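Local coordinates for protein Fe(2+) transporter FeoB (PDB 3IBY) that probably transports ferrous iron across the bacterial inner membrane in a GTP-driven uptake system, this chain being its cytosolic part with the GTP-binding G domain, at residues 84-89 with 106-112; 96-101 with 246-250; 171-175 with 241-245; 178-183 with 232-238. All coordinates share one frame; numbering follows the deposited sequence.

Contact 1: 84-89 with 106-112; sequences YDCIIN and LFELGKP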
loop_
_atom_site.group_PDB
_atom_site.type_symbol
_atom_site.label_atom_id
_atom_site.label_comp_id
_atom_site.label_asym_id
_atom_site.label_seq_id
_atom_site.Cartn_x
_atom_site.Cartn_y
_atom_site.Cartn_z
ATOM N N TYR A 84 10.768 3.646 8.118
ATOM C CA TYR A 84 10.790 4.134 6.761
ATOM C C TYR A 84 10.112 5.501 6.643
ATOM O O TYR A 84 9.216 5.835 7.422
ATOM C CB TYR A 84 10.088 3.105 5.875
ATOM C CG TYR A 84 8.638 2.788 6.220
ATOM C CD1 TYR A 84 8.308 1.786 7.153
ATOM C CD2 TYR A 84 7.596 3.456 5.597
ATOM C CE1 TYR A 84 6.979 1.490 7.457
ATOM C CE2 TYR A 84 6.273 3.157 5.893
ATOM C CZ TYR A 84 5.975 2.186 6.829
ATOM O OH TYR A 84 4.655 1.919 7.102
ATOM N N ASP A 85 10.537 6.287 5.658
ATOM C CA ASP A 85 10.084 7.649 5.497
ATOM C C ASP A 85 8.961 7.717 4.499
ATOM O O ASP A 85 8.100 8.582 4.610
ATOM C CB ASP A 85 11.238 8.566 5.049
ATOM C CG ASP A 85 12.373 8.584 6.041
ATOM O OD1 ASP A 85 12.096 8.937 7.213
ATOM O OD2 ASP A 85 13.515 8.214 5.653
ATOM N N CYS A 86 8.965 6.844 3.503
ATOM C CA CYS A 86 7.833 6.838 2.556
ATOM C C CYS A 86 7.642 5.503 1.848
ATOM O O CYS A 86 8.517 4.625 1.942
ATOM C CB CYS A 86 8.051 7.926 1.516
ATOM S SG CYS A 86 9.586 7.617 0.723
ATOM N N ILE A 87 6.511 5.356 1.149
ATOM C CA ILE A 87 6.227 4.138 0.349
ATOM C C ILE A 87 6.075 4.458 -1.117
ATOM O O ILE A 87 5.440 5.448 -1.497
ATOM C CB ILE A 87 4.936 3.435 0.790
ATOM C CG1 ILE A 87 5.069 2.922 2.225
ATOM C CG2 ILE A 87 4.590 2.274 -0.120
ATOM C CD1 ILE A 87 3.721 3.026 3.017
ATOM N N ILE A 88 6.657 3.591 -1.924
ATOM C CA ILE A 88 6.471 3.604 -3.350
ATOM C C ILE A 88 5.572 2.429 -3.660
ATOM O O ILE A 88 5.994 1.234 -3.652
ATOM C CB ILE A 88 7.788 3.445 -4.139
ATOM C CG1 ILE A 88 8.760 4.567 -3.804
ATOM C CG2 ILE A 88 7.511 3.482 -5.620
ATOM C CD1 ILE A 88 10.175 4.295 -4.378
ATOM N N ASN A 89 4.312 2.754 -3.893
ATOM C CA ASN A 89 3.322 1.762 -4.208
ATOM C C ASN A 89 3.360 1.599 -5.722
ATOM O O ASN A 89 3.008 2.507 -6.482
ATOM C CB ASN A 89 1.984 2.257 -3.681
ATOM C CG ASN A 89 0.833 1.370 -4.045
ATOM O OD1 ASN A 89 1.002 0.175 -4.355
ATOM N ND2 ASN A 89 -0.366 1.947 -4.010
ATOM N N LEU A 106 -2.700 0.867 2.463
ATOM C CA LEU A 106 -1.447 1.626 2.708
ATOM C C LEU A 106 -1.655 3.073 3.128
ATOM O O LEU A 106 -0.996 3.552 4.020
ATOM C CB LEU A 106 -0.621 1.642 1.439
ATOM C CG LEU A 106 -0.098 0.328 0.863
ATOM C CD1 LEU A 106 0.722 0.638 -0.431
ATOM C CD2 LEU A 106 0.760 -0.465 1.850
ATOM N N PHE A 107 -2.556 3.776 2.448
ATOM C CA PHE A 107 -3.000 5.134 2.830
ATOM C C PHE A 107 -3.502 5.243 4.251
ATOM O O PHE A 107 -3.613 6.336 4.757
ATOM C CB PHE A 107 -4.202 5.578 1.987
ATOM C CG PHE A 107 -3.877 5.939 0.576
ATOM C CD1 PHE A 107 -2.607 5.726 0.030
ATOM C CD2 PHE A 107 -4.867 6.476 -0.238
ATOM C CE1 PHE A 107 -2.335 6.080 -1.240
ATOM C CE2 PHE A 107 -4.586 6.795 -1.555
ATOM C CZ PHE A 107 -3.317 6.592 -2.036
ATOM N N GLU A 108 -3.885 4.131 4.866
ATOM C CA GLU A 108 -4.346 4.136 6.252
ATOM C C GLU A 108 -3.170 4.068 7.235
ATOM O O GLU A 108 -3.396 4.061 8.426
ATOM C CB GLU A 108 -5.319 2.959 6.495
ATOM C CG GLU A 108 -6.400 2.751 5.400
ATOM C CD GLU A 108 -7.467 1.709 5.745
ATOM O OE1 GLU A 108 -7.199 0.758 6.493
ATOM O OE2 GLU A 108 -8.620 1.826 5.259
ATOM N N LEU A 109 -1.929 3.972 6.756
ATOM C CA LEU A 109 -0.749 4.066 7.650
ATOM C C LEU A 109 -0.405 5.518 8.077
ATOM O O LEU A 109 0.251 5.757 9.072
ATOM C CB LEU A 109 0.489 3.450 6.984
ATOM C CG LEU A 109 0.437 1.943 6.765
ATOM C CD1 LEU A 109 1.363 1.512 5.619
ATOM C CD2 LEU A 109 0.759 1.178 8.046
ATOM N N GLY A 110 -0.813 6.498 7.302
ATOM C CA GLY A 110 -0.410 7.861 7.591
ATOM C C GLY A 110 1.050 8.129 7.294
ATOM O O GLY A 110 1.626 9.079 7.794
ATOM N N LYS A 111 1.637 7.309 6.459
ATOM C CA LYS A 111 2.990 7.506 6.038
ATOM C C LYS A 111 2.845 7.953 4.585
ATOM O O LYS A 111 1.886 7.528 3.924
ATOM C CB LYS A 111 3.748 6.156 6.133
ATOM C CG LYS A 111 5.122 6.228 6.821
ATOM C CD LYS A 111 5.108 5.638 8.215
ATOM C CE LYS A 111 6.427 5.879 8.930
ATOM N NZ LYS A 111 7.132 7.088 8.406
ATOM N N PRO A 112 3.779 8.768 4.068
ATOM C CA PRO A 112 3.807 9.227 2.655
ATOM C C PRO A 112 3.815 8.114 1.609
ATOM O O PRO A 112 4.582 7.167 1.741
ATOM C CB PRO A 112 5.142 9.980 2.533
ATOM C CG PRO A 112 5.477 10.425 3.930
ATOM C CD PRO A 112 4.875 9.352 4.858
#

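Contact 2: 96-101 with 246-250; sequences LERHLY and IHEIV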
loop_
_atom_site.group_PDB
_atom_site.type_symbol
_atom_site.label_atom_id
_atom_site.label_comp_id
_atom_site.label_asym_id
_atom_site.label_seq_id
_atom_site.Cartn_x
_atom_site.Cartn_y
_atom_site.Cartn_z
ATOM N N LEU A 96 -5.791 -2.271 -12.381
ATOM C CA LEU A 96 -5.910 -1.140 -11.495
ATOM C C LEU A 96 -6.829 -1.455 -10.343
ATOM O O LEU A 96 -6.451 -1.316 -9.196
ATOM C CB LEU A 96 -6.437 0.061 -12.280
ATOM C CG LEU A 96 -6.332 1.414 -11.591
ATOM C CD1 LEU A 96 -4.848 1.743 -11.307
ATOM C CD2 LEU A 96 -7.058 2.500 -12.414
ATOM N N GLU A 97 -8.022 -1.923 -10.627
ATOM C CA GLU A 97 -8.992 -2.105 -9.576
ATOM C C GLU A 97 -8.523 -3.077 -8.489
ATOM O O GLU A 97 -8.740 -2.819 -7.272
ATOM C CB GLU A 97 -10.312 -2.567 -10.147
ATOM C CG GLU A 97 -11.419 -2.505 -9.129
ATOM C CD GLU A 97 -12.798 -2.620 -9.756
ATOM O OE1 GLU A 97 -13.790 -2.624 -8.998
ATOM O OE2 GLU A 97 -12.881 -2.717 -10.992
ATOM N N ARG A 98 -7.881 -4.178 -8.895
ATOM C CA ARG A 98 -7.363 -5.122 -7.892
ATOM C C ARG A 98 -6.239 -4.434 -7.124
ATOM O O ARG A 98 -6.217 -4.445 -5.884
ATOM C CB ARG A 98 -6.876 -6.427 -8.504
ATOM C CG ARG A 98 -6.094 -7.300 -7.542
ATOM C CD ARG A 98 -5.805 -8.765 -8.053
ATOM N NE ARG A 98 -4.560 -9.250 -7.422
ATOM C CZ ARG A 98 -4.349 -10.433 -6.827
ATOM N NH1 ARG A 98 -5.247 -11.403 -6.812
ATOM N NH2 ARG A 98 -3.166 -10.654 -6.272
ATOM N N HIS A 99 -5.355 -3.772 -7.854
ATOM C CA HIS A 99 -4.106 -3.307 -7.278
ATOM C C HIS A 99 -4.311 -2.187 -6.295
ATOM O O HIS A 99 -3.520 -2.022 -5.378
ATOM C CB HIS A 99 -3.121 -2.909 -8.361
ATOM C CG HIS A 99 -2.377 -4.059 -8.947
ATOM N ND1 HIS A 99 -2.929 -5.316 -9.077
ATOM C CD2 HIS A 99 -1.120 -4.145 -9.442
ATOM C CE1 HIS A 99 -2.045 -6.127 -9.637
ATOM N NE2 HIS A 99 -0.936 -5.442 -9.857
ATOM N N LEU A 100 -5.387 -1.424 -6.454
ATOM C CA LEU A 100 -5.710 -0.349 -5.524
ATOM C C LEU A 100 -6.308 -0.844 -4.199
ATOM O O LEU A 100 -6.547 -0.054 -3.264
ATOM C CB LEU A 100 -6.709 0.584 -6.176
ATOM C CG LEU A 100 -6.115 1.465 -7.250
ATOM C CD1 LEU A 100 -7.235 2.205 -7.961
ATOM C CD2 LEU A 100 -5.130 2.413 -6.622
ATOM N N TYR A 101 -6.619 -2.122 -4.094
ATOM C CA TYR A 101 -7.097 -2.589 -2.805
ATOM C C TYR A 101 -5.970 -2.357 -1.826
ATOM O O TYR A 101 -6.168 -1.723 -0.796
ATOM C CB TYR A 101 -7.490 -4.054 -2.869
ATOM C CG TYR A 101 -8.311 -4.542 -1.712
ATOM C CD1 TYR A 101 -9.679 -4.511 -1.759
ATOM C CD2 TYR A 101 -7.699 -5.068 -0.571
ATOM C CE1 TYR A 101 -10.447 -4.996 -0.708
ATOM C CE2 TYR A 101 -8.444 -5.528 0.485
ATOM C CZ TYR A 101 -9.835 -5.504 0.402
ATOM O OH TYR A 101 -10.598 -5.995 1.436
ATOM N N ILE A 246 -13.305 1.812 -4.481
ATOM C CA ILE A 246 -12.236 1.585 -5.413
ATOM C C ILE A 246 -12.862 1.406 -6.780
ATOM O O ILE A 246 -12.342 1.956 -7.742
ATOM C CB ILE A 246 -11.406 0.362 -5.034
ATOM C CG1 ILE A 246 -10.518 0.723 -3.871
ATOM C CG2 ILE A 246 -10.573 -0.116 -6.187
ATOM C CD1 ILE A 246 -9.985 -0.500 -3.213
ATOM N N HIS A 247 -13.949 0.618 -6.855
ATOM C CA HIS A 247 -14.703 0.420 -8.109
ATOM C C HIS A 247 -15.150 1.784 -8.612
ATOM O O HIS A 247 -15.015 2.095 -9.760
ATOM C CB HIS A 247 -15.919 -0.497 -7.912
ATOM C CG HIS A 247 -16.689 -0.785 -9.171
ATOM N ND1 HIS A 247 -16.372 -1.825 -10.023
ATOM C CD2 HIS A 247 -17.789 -0.191 -9.701
ATOM C CE1 HIS A 247 -17.229 -1.846 -11.031
ATOM N NE2 HIS A 247 -18.103 -0.870 -10.857
ATOM N N GLU A 248 -15.617 2.617 -7.721
ATOM C CA GLU A 248 -16.040 3.931 -8.136
ATOM C C GLU A 248 -14.860 4.757 -8.686
ATOM O O GLU A 248 -15.017 5.424 -9.689
ATOM C CB GLU A 248 -16.868 4.625 -7.019
ATOM C CG GLU A 248 -16.594 6.085 -6.763
ATOM C CD GLU A 248 -17.296 6.588 -5.492
ATOM O OE1 GLU A 248 -16.991 7.733 -5.091
ATOM O OE2 GLU A 248 -18.123 5.840 -4.886
ATOM N N ILE A 249 -13.683 4.680 -8.089
ATOM C CA ILE A 249 -12.531 5.429 -8.624
ATOM C C ILE A 249 -12.111 4.914 -9.988
ATOM O O ILE A 249 -11.690 5.695 -10.851
ATOM C CB ILE A 249 -11.293 5.368 -7.679
ATOM C CG1 ILE A 249 -11.483 6.335 -6.517
ATOM C CG2 ILE A 249 -9.970 5.685 -8.427
ATOM C CD1 ILE A 249 -10.833 5.849 -5.239
ATOM N N VAL A 250 -12.215 3.600 -10.184
ATOM C CA VAL A 250 -11.787 2.982 -11.437
ATOM C C VAL A 250 -12.713 3.443 -12.560
ATOM O O VAL A 250 -12.254 3.924 -13.597
ATOM C CB VAL A 250 -11.709 1.435 -11.319
ATOM C CG1 VAL A 250 -11.472 0.815 -12.659
ATOM C CG2 VAL A 250 -10.563 1.004 -10.374
#

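Contact 3: 171-175 with 241-245; sequences LKLSL and ARYQK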
loop_
_atom_site.group_PDB
_atom_site.type_symbol
_atom_site.label_atom_id
_atom_site.label_comp_id
_atom_site.label_asym_id
_atom_site.label_seq_id
_atom_site.Cartn_x
_atom_site.Cartn_y
_atom_site.Cartn_z
ATOM N N LEU A 171 -8.935 6.856 2.135
ATOM C CA LEU A 171 -10.045 7.055 1.235
ATOM C C LEU A 171 -11.322 7.088 2.055
ATOM O O LEU A 171 -11.405 6.426 3.075
ATOM C CB LEU A 171 -10.111 5.936 0.210
ATOM C CG LEU A 171 -8.906 5.748 -0.709
ATOM C CD1 LEU A 171 -9.010 4.418 -1.431
ATOM C CD2 LEU A 171 -8.818 6.919 -1.683
ATOM N N LYS A 172 -12.303 7.878 1.619
ATOM C CA LYS A 172 -13.564 8.014 2.355
ATOM C C LYS A 172 -14.472 6.874 1.961
ATOM O O LYS A 172 -14.984 6.852 0.861
ATOM C CB LYS A 172 -14.248 9.359 2.084
ATOM C CG LYS A 172 -15.348 9.699 3.117
ATOM C CD LYS A 172 -16.112 11.039 2.818
ATOM C CE LYS A 172 -15.581 12.257 3.624
ATOM N NZ LYS A 172 -14.077 12.310 3.642
ATOM N N LEU A 173 -14.651 5.930 2.881
ATOM C CA LEU A 173 -15.396 4.689 2.651
ATOM C C LEU A 173 -16.782 4.758 3.298
ATOM O O LEU A 173 -16.959 5.310 4.392
ATOM C CB LEU A 173 -14.633 3.476 3.230
ATOM C CG LEU A 173 -13.247 3.158 2.658
ATOM C CD1 LEU A 173 -12.515 2.027 3.510
ATOM C CD2 LEU A 173 -13.372 2.807 1.198
ATOM N N SER A 174 -17.774 4.180 2.633
ATOM C CA SER A 174 -19.113 4.235 3.169
ATOM C C SER A 174 -19.434 2.918 3.850
ATOM O O SER A 174 -19.478 1.881 3.215
ATOM C CB SER A 174 -20.109 4.551 2.072
ATOM O OG SER A 174 -21.375 4.756 2.653
ATOM N N LEU A 175 -19.629 2.957 5.159
ATOM C CA LEU A 175 -19.978 1.751 5.882
ATOM C C LEU A 175 -21.288 1.970 6.594
ATOM O O LEU A 175 -21.685 3.114 6.865
ATOM C CB LEU A 175 -18.872 1.362 6.887
ATOM C CG LEU A 175 -17.538 0.796 6.321
ATOM C CD1 LEU A 175 -16.282 1.404 7.028
ATOM C CD2 LEU A 175 -17.487 -0.754 6.324
ATOM N N ALA A 241 -16.969 -2.174 1.406
ATOM C CA ALA A 241 -16.870 -0.735 1.357
ATOM C C ALA A 241 -15.548 -0.321 0.707
ATOM O O ALA A 241 -15.468 0.685 0.000
ATOM C CB ALA A 241 -17.008 -0.148 2.717
ATOM N N ARG A 242 -14.508 -1.109 0.923
ATOM C CA ARG A 242 -13.224 -0.818 0.288
ATOM C C ARG A 242 -13.339 -0.980 -1.214
ATOM O O ARG A 242 -12.900 -0.143 -1.967
ATOM C CB ARG A 242 -12.142 -1.757 0.805
ATOM C CG ARG A 242 -10.775 -1.246 0.478
ATOM C CD ARG A 242 -9.701 -1.955 1.252
ATOM N NE ARG A 242 -9.930 -1.823 2.677
ATOM C CZ ARG A 242 -9.549 -0.796 3.410
ATOM N NH1 ARG A 242 -8.915 0.220 2.833
ATOM N NH2 ARG A 242 -9.829 -0.771 4.720
ATOM N N TYR A 243 -13.945 -2.079 -1.619
ATOM C CA TYR A 243 -14.244 -2.356 -2.991
ATOM C C TYR A 243 -15.124 -1.281 -3.666
ATOM O O TYR A 243 -14.904 -0.929 -4.799
ATOM C CB TYR A 243 -14.936 -3.728 -3.079
ATOM C CG TYR A 243 -15.609 -3.950 -4.407
ATOM C CD1 TYR A 243 -14.886 -4.426 -5.486
ATOM C CD2 TYR A 243 -16.968 -3.626 -4.611
ATOM C CE1 TYR A 243 -15.485 -4.605 -6.734
ATOM C CE2 TYR A 243 -17.573 -3.810 -5.871
ATOM C CZ TYR A 243 -16.804 -4.295 -6.919
ATOM O OH TYR A 243 -17.310 -4.479 -8.169
ATOM N N GLN A 244 -16.151 -0.783 -3.006
ATOM C CA GLN A 244 -17.094 0.127 -3.711
ATOM C C GLN A 244 -16.406 1.446 -4.076
ATOM O O GLN A 244 -16.568 1.947 -5.185
ATOM C CB GLN A 244 -18.337 0.377 -2.888
ATOM C CG GLN A 244 -19.400 -0.688 -3.028
ATOM C CD GLN A 244 -20.611 -0.360 -2.158
ATOM O OE1 GLN A 244 -20.505 -0.348 -0.915
ATOM N NE2 GLN A 244 -21.765 -0.067 -2.796
ATOM N N LYS A 245 -15.594 1.952 -3.146
ATOM C CA LYS A 245 -14.903 3.200 -3.334
ATOM C C LYS A 245 -13.877 3.008 -4.434
ATOM O O LYS A 245 -13.574 3.928 -5.203
ATOM C CB LYS A 245 -14.195 3.621 -2.030
ATOM C CG LYS A 245 -13.535 5.054 -2.038
ATOM C CD LYS A 245 -14.566 6.190 -2.389
ATOM C CE LYS A 245 -13.992 7.638 -2.423
ATOM N NZ LYS A 245 -15.085 8.654 -2.586
HETATM O O HOH W 1 -17.321 2.351 0.225
#

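Contact 4: 178-183 with 232-238; sequences AAQQIL and QNLDVLL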
loop_
_atom_site.group_PDB
_atom_site.type_symbol
_atom_site.label_atom_id
_atom_site.label_comp_id
_atom_site.label_asym_id
_atom_site.label_seq_id
_atom_site.Cartn_x
_atom_site.Cartn_y
_atom_site.Cartn_z
ATOM N N ALA A 178 -23.967 0.721 11.970
ATOM C CA ALA A 178 -23.623 -0.337 12.914
ATOM C C ALA A 178 -22.136 -0.609 12.832
ATOM O O ALA A 178 -21.459 -0.670 13.848
ATOM C CB ALA A 178 -24.402 -1.615 12.579
ATOM N N ALA A 179 -21.658 -0.749 11.598
ATOM C CA ALA A 179 -20.258 -1.025 11.310
ATOM C C ALA A 179 -19.341 0.168 11.625
ATOM O O ALA A 179 -18.230 -0.011 12.158
ATOM C CB ALA A 179 -20.084 -1.468 9.849
ATOM N N GLN A 180 -19.783 1.384 11.314
ATOM C CA GLN A 180 -18.936 2.536 11.600
ATOM C C GLN A 180 -18.793 2.675 13.119
ATOM O O GLN A 180 -17.716 2.905 13.645
ATOM C CB GLN A 180 -19.487 3.801 10.928
ATOM C CG GLN A 180 -18.441 4.937 10.753
ATOM C CD GLN A 180 -17.227 4.575 9.821
ATOM O OE1 GLN A 180 -16.048 4.620 10.253
ATOM N NE2 GLN A 180 -17.520 4.234 8.541
ATOM N N GLN A 181 -19.897 2.481 13.816
ATOM C CA GLN A 181 -19.893 2.482 15.258
ATOM C C GLN A 181 -18.773 1.558 15.798
ATOM O O GLN A 181 -17.993 1.965 16.658
ATOM C CB GLN A 181 -21.285 2.067 15.769
ATOM C CG GLN A 181 -21.642 2.503 17.209
ATOM C CD GLN A 181 -21.620 1.361 18.250
ATOM O OE1 GLN A 181 -21.609 0.159 17.909
ATOM N NE2 GLN A 181 -21.645 1.745 19.532
ATOM N N ILE A 182 -18.675 0.336 15.271
ATOM C CA ILE A 182 -17.747 -0.673 15.808
ATOM C C ILE A 182 -16.302 -0.275 15.563
ATOM O O ILE A 182 -15.472 -0.421 16.441
ATOM C CB ILE A 182 -17.979 -2.092 15.194
ATOM C CG1 ILE A 182 -19.316 -2.668 15.640
ATOM C CG2 ILE A 182 -16.856 -3.072 15.622
ATOM C CD1 ILE A 182 -19.743 -3.917 14.876
ATOM N N LEU A 183 -16.008 0.205 14.359
ATOM C CA LEU A 183 -14.673 0.674 14.033
ATOM C C LEU A 183 -14.272 1.894 14.881
ATOM O O LEU A 183 -13.088 2.027 15.247
ATOM C CB LEU A 183 -14.546 1.014 12.542
ATOM C CG LEU A 183 -14.550 -0.071 11.445
ATOM C CD1 LEU A 183 -14.624 0.614 10.089
ATOM C CD2 LEU A 183 -13.330 -1.048 11.474
ATOM N N GLN A 232 -21.533 -9.680 13.163
ATOM C CA GLN A 232 -21.757 -8.719 12.071
ATOM C C GLN A 232 -21.015 -9.065 10.786
ATOM O O GLN A 232 -21.396 -8.550 9.730
ATOM C CB GLN A 232 -21.368 -7.286 12.485
ATOM C CG GLN A 232 -22.491 -6.481 13.186
ATOM C CD GLN A 232 -23.572 -5.891 12.248
ATOM O OE1 GLN A 232 -23.290 -5.443 11.124
ATOM N NE2 GLN A 232 -24.815 -5.874 12.733
ATOM N N ASN A 233 -19.964 -9.904 10.868
ATOM C CA ASN A 233 -19.062 -10.181 9.721
ATOM C C ASN A 233 -18.401 -8.913 9.241
ATOM O O ASN A 233 -18.351 -8.625 8.046
ATOM C CB ASN A 233 -19.783 -10.785 8.510
ATOM C CG ASN A 233 -20.523 -12.031 8.828
ATOM O OD1 ASN A 233 -21.253 -12.545 7.973
ATOM N ND2 ASN A 233 -20.354 -12.545 10.057
ATOM N N LEU A 234 -17.897 -8.136 10.168
ATOM C CA LEU A 234 -17.198 -6.943 9.769
ATOM C C LEU A 234 -16.304 -7.194 8.536
ATOM O O LEU A 234 -16.245 -6.358 7.626
ATOM C CB LEU A 234 -16.374 -6.437 10.940
ATOM C CG LEU A 234 -16.258 -4.942 11.061
ATOM C CD1 LEU A 234 -17.648 -4.332 11.221
ATOM C CD2 LEU A 234 -15.359 -4.622 12.250
ATOM N N ASP A 235 -15.626 -8.343 8.480
ATOM C CA ASP A 235 -14.599 -8.543 7.418
ATOM C C ASP A 235 -15.229 -8.374 6.058
ATOM O O ASP A 235 -14.794 -7.556 5.241
ATOM C CB ASP A 235 -13.814 -9.873 7.517
ATOM C CG ASP A 235 -14.700 -11.109 7.605
ATOM O OD1 ASP A 235 -14.206 -12.211 7.256
ATOM O OD2 ASP A 235 -15.868 -10.993 8.031
ATOM N N VAL A 236 -16.317 -9.087 5.874
ATOM C CA VAL A 236 -17.085 -9.000 4.665
ATOM C C VAL A 236 -17.525 -7.557 4.399
ATOM O O VAL A 236 -17.326 -7.062 3.288
ATOM C CB VAL A 236 -18.291 -9.938 4.750
ATOM C CG1 VAL A 236 -19.009 -10.027 3.401
ATOM C CG2 VAL A 236 -17.847 -11.325 5.249
ATOM N N LEU A 237 -18.110 -6.888 5.394
ATOM C CA LEU A 237 -18.538 -5.500 5.220
ATOM C C LEU A 237 -17.402 -4.569 4.834
ATOM O O LEU A 237 -17.541 -3.761 3.941
ATOM C CB LEU A 237 -19.191 -4.961 6.483
ATOM C CG LEU A 237 -20.711 -4.989 6.505
ATOM C CD1 LEU A 237 -21.233 -6.222 5.787
ATOM C CD2 LEU A 237 -21.249 -4.908 7.935
ATOM N N LEU A 238 -16.268 -4.668 5.493
ATOM C CA LEU A 238 -15.202 -3.703 5.217
ATOM C C LEU A 238 -14.608 -3.905 3.818
ATOM O O LEU A 238 -14.329 -2.933 3.099
ATOM C CB LEU A 238 -14.096 -3.814 6.263
ATOM C CG LEU A 238 -13.678 -2.528 6.991
ATOM C CD1 LEU A 238 -13.218 -2.915 8.408
ATOM C CD2 LEU A 238 -12.604 -1.727 6.227
#

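Contact 1: 84-89 with 106-112
Lys111 lays its aliphatic chain over one face of the Tyr84 ring and finishes at the same residue's backbone. Its CG sits 3.4 Å from Tyr84 CE2, and CE lies above the plane, offset toward the rim. Bends at chi2 and chi4 (106° and 26°) turn the ammonium back to the main chain, where Lys111 NZ donates to Tyr84 O at 2.6 Å, nearly along the C=O axis. The same NZ is 5.0 Å from the ring centroid and over the face, a cation-pi contact added to the CH-pi one from CE. Past Lys111, Pro112 O accepts a fairly straight hydrogen bond from Ile87 N (2.7 Å), and Cys86 CB packs on Pro112 CB at 3.7 Å. Leu109 CD1 lies 3.6 Å from Tyr84 OH and 3.8 Å from Ile87 CD1, while Leu106 CD1 packs against Asn89 CG at 3.7 Å.

In the next shell, Tyr84 OH bonds to Val79 O and Asn89 ND2 to Thr103 OG1, which anchor the two polar ends. A type I turn from Leu106 to Leu109 starts the chain's return from helix 96-106. The contact joins the first strand of a beta-alpha-beta crossover to the loop that leaves its helix and leads into strand 113-118. Strand 86-92 pairs in parallel with that strand on one flank and, on the other, with strand 3-8, which runs into the probable P-loop.

Contact 2: 96-101 with 246-250
Glu97 and His247 both send CG anti to the backbone N (chi1 -169° and -177°), and beyond CG the extended glutamate chain carries its carboxylate across to the other helix. There His247 ND1 donates to Glu97 OE1 at 2.9 Å. The bond is bent, yet the oxygen lies near the plane of the imidazole, at its edge, and is met on its syn side. Carboxylate and ring planes stand 52° apart.

Beneath this polar link the contact is apolar. Val250 CG2 presses on Glu97 CB at 3.6 Å, and the methylenes of the glutamate thus cover the valine branch. Ile246 splits its two arms: CG2 lies 3.4 Å from Glu97 O and 3.9 Å from Leu100 CB, whereas CD1 reaches past Leu100 O to Tyr101 CA at 3.6 Å. Deeper, Leu100 CD1 and Leu96 CD2 both come to 4.3 Å from Val250 CG2.

The short segments run roughly antiparallel, with axes 9.4 Å apart. Helix 96-106 belongs to the G domain, and helix 234-253 docks on it near the chain's C-terminal end. Leu96 and Leu100 also touch Ile91 of strand 86-92, Ile249 packs on Leu135, Leu138 and Leu139 of helix 132-139, and the Tyr101 ring stacks on Tyr59.

Contact 3: 171-175 with 241-245
Ser174 N donates to a water at 3.1 Å, and the same water donates to Ala241 O, bridging the extended linker to the helix; the 2.5 Å between that water and Ala241 O is short and doubtful. Lys245 N also donates to Ala241 O, but only weakly. Leu173 CD2 approaches the same carbonyl oxygen and also nestles 3.4 Å from Lys245 CB. With CG anti to the carbonyl carbon (chi1 -62°), Leu173 turns its other methyl, CD1, over one face of the Arg242 guanidinium, 4.1 Å from Arg242 NH2. That guanidinium is held by Glu108 through a salt bridge and by Ser104 through Arg242 NH1, which should fix its rotation against the leucine.

Lys245 bends at chi2 and runs its aliphatic part alongside the linker: Lys245 CD lies 3.3 Å from Lys172 O. Its ammonium pairs with Glu248 a turn further along. At the other end Ala241 CB touches Ser174 O at 3.2 Å and Leu175 CD2 at 3.7 Å.

This linker carries the chain from helix 154-162 to helix 177-193, lying along helix 234-253. Leu171 touches Ser104 of helix 96-106, and Leu175 already packs on Gln180 and Leu183 of the helix that follows.

Contact 4: 178-183 with 232-238
Two helices of the helical part that follows the G domain, probably the GDI domain, meet here through aliphatic side chains: helix 177-193 near its start and the first turn of helix 234-253. The register centres on Ala179 opposite Leu234. Ala179 CB, a small surface, receives Leu234 CD1 at 4.0 Å and Leu237 CD2 at 4.1 Å. Leu234 then uses its second branch, CD2, which lies 4.0 Å from Ile182 CG2 and 4.2 Å from Leu183 CD2, Ile182 and Leu234 sliding past each other in opposite directions, while Leu183 crosses Leu234 at a slant. Leu183 and Leu238 meet tip to tip, with Leu183 CD2 3.6 Å from Leu238 CD1, the tightest of these pairs.

The short segments cross steeply, 108° between their directions and 11.1 Å between axes, which confines the touch to a few residues around the crossing. Helix 197-209 packs on the contact as well: its Ala208 touches Leu183, Leu234 and Leu238. Helix 219-229 adds Leu227 against Ile182 and Leu234.

At the surface, Gln232 bends at chi2 (-78°) and brings its CG 4.1 Å from Ile182 CD1, while its amide oxygen OE1 comes to 4.2 Å from Ala178 CB.

Contact 1 closes the first loop, bringing the chain back beside strand 86-92 after helix 96-106. The start of that helix lies within this loop and waits for residues 246-250, so contacts 1 and 2 cross. After the remaining G-domain elements, the linker at 171-175 opens contact 3 and helix 177-193 opens contact 4. Helix 234-253 then closes contacts 4, 3 and 2 in turn along its length, so that 4 nests in 3 and 3 in 2. One long helix thus ties the helical bundle, the linker and the G domain together, and contacts 1 and 3 touch through a salt bridge.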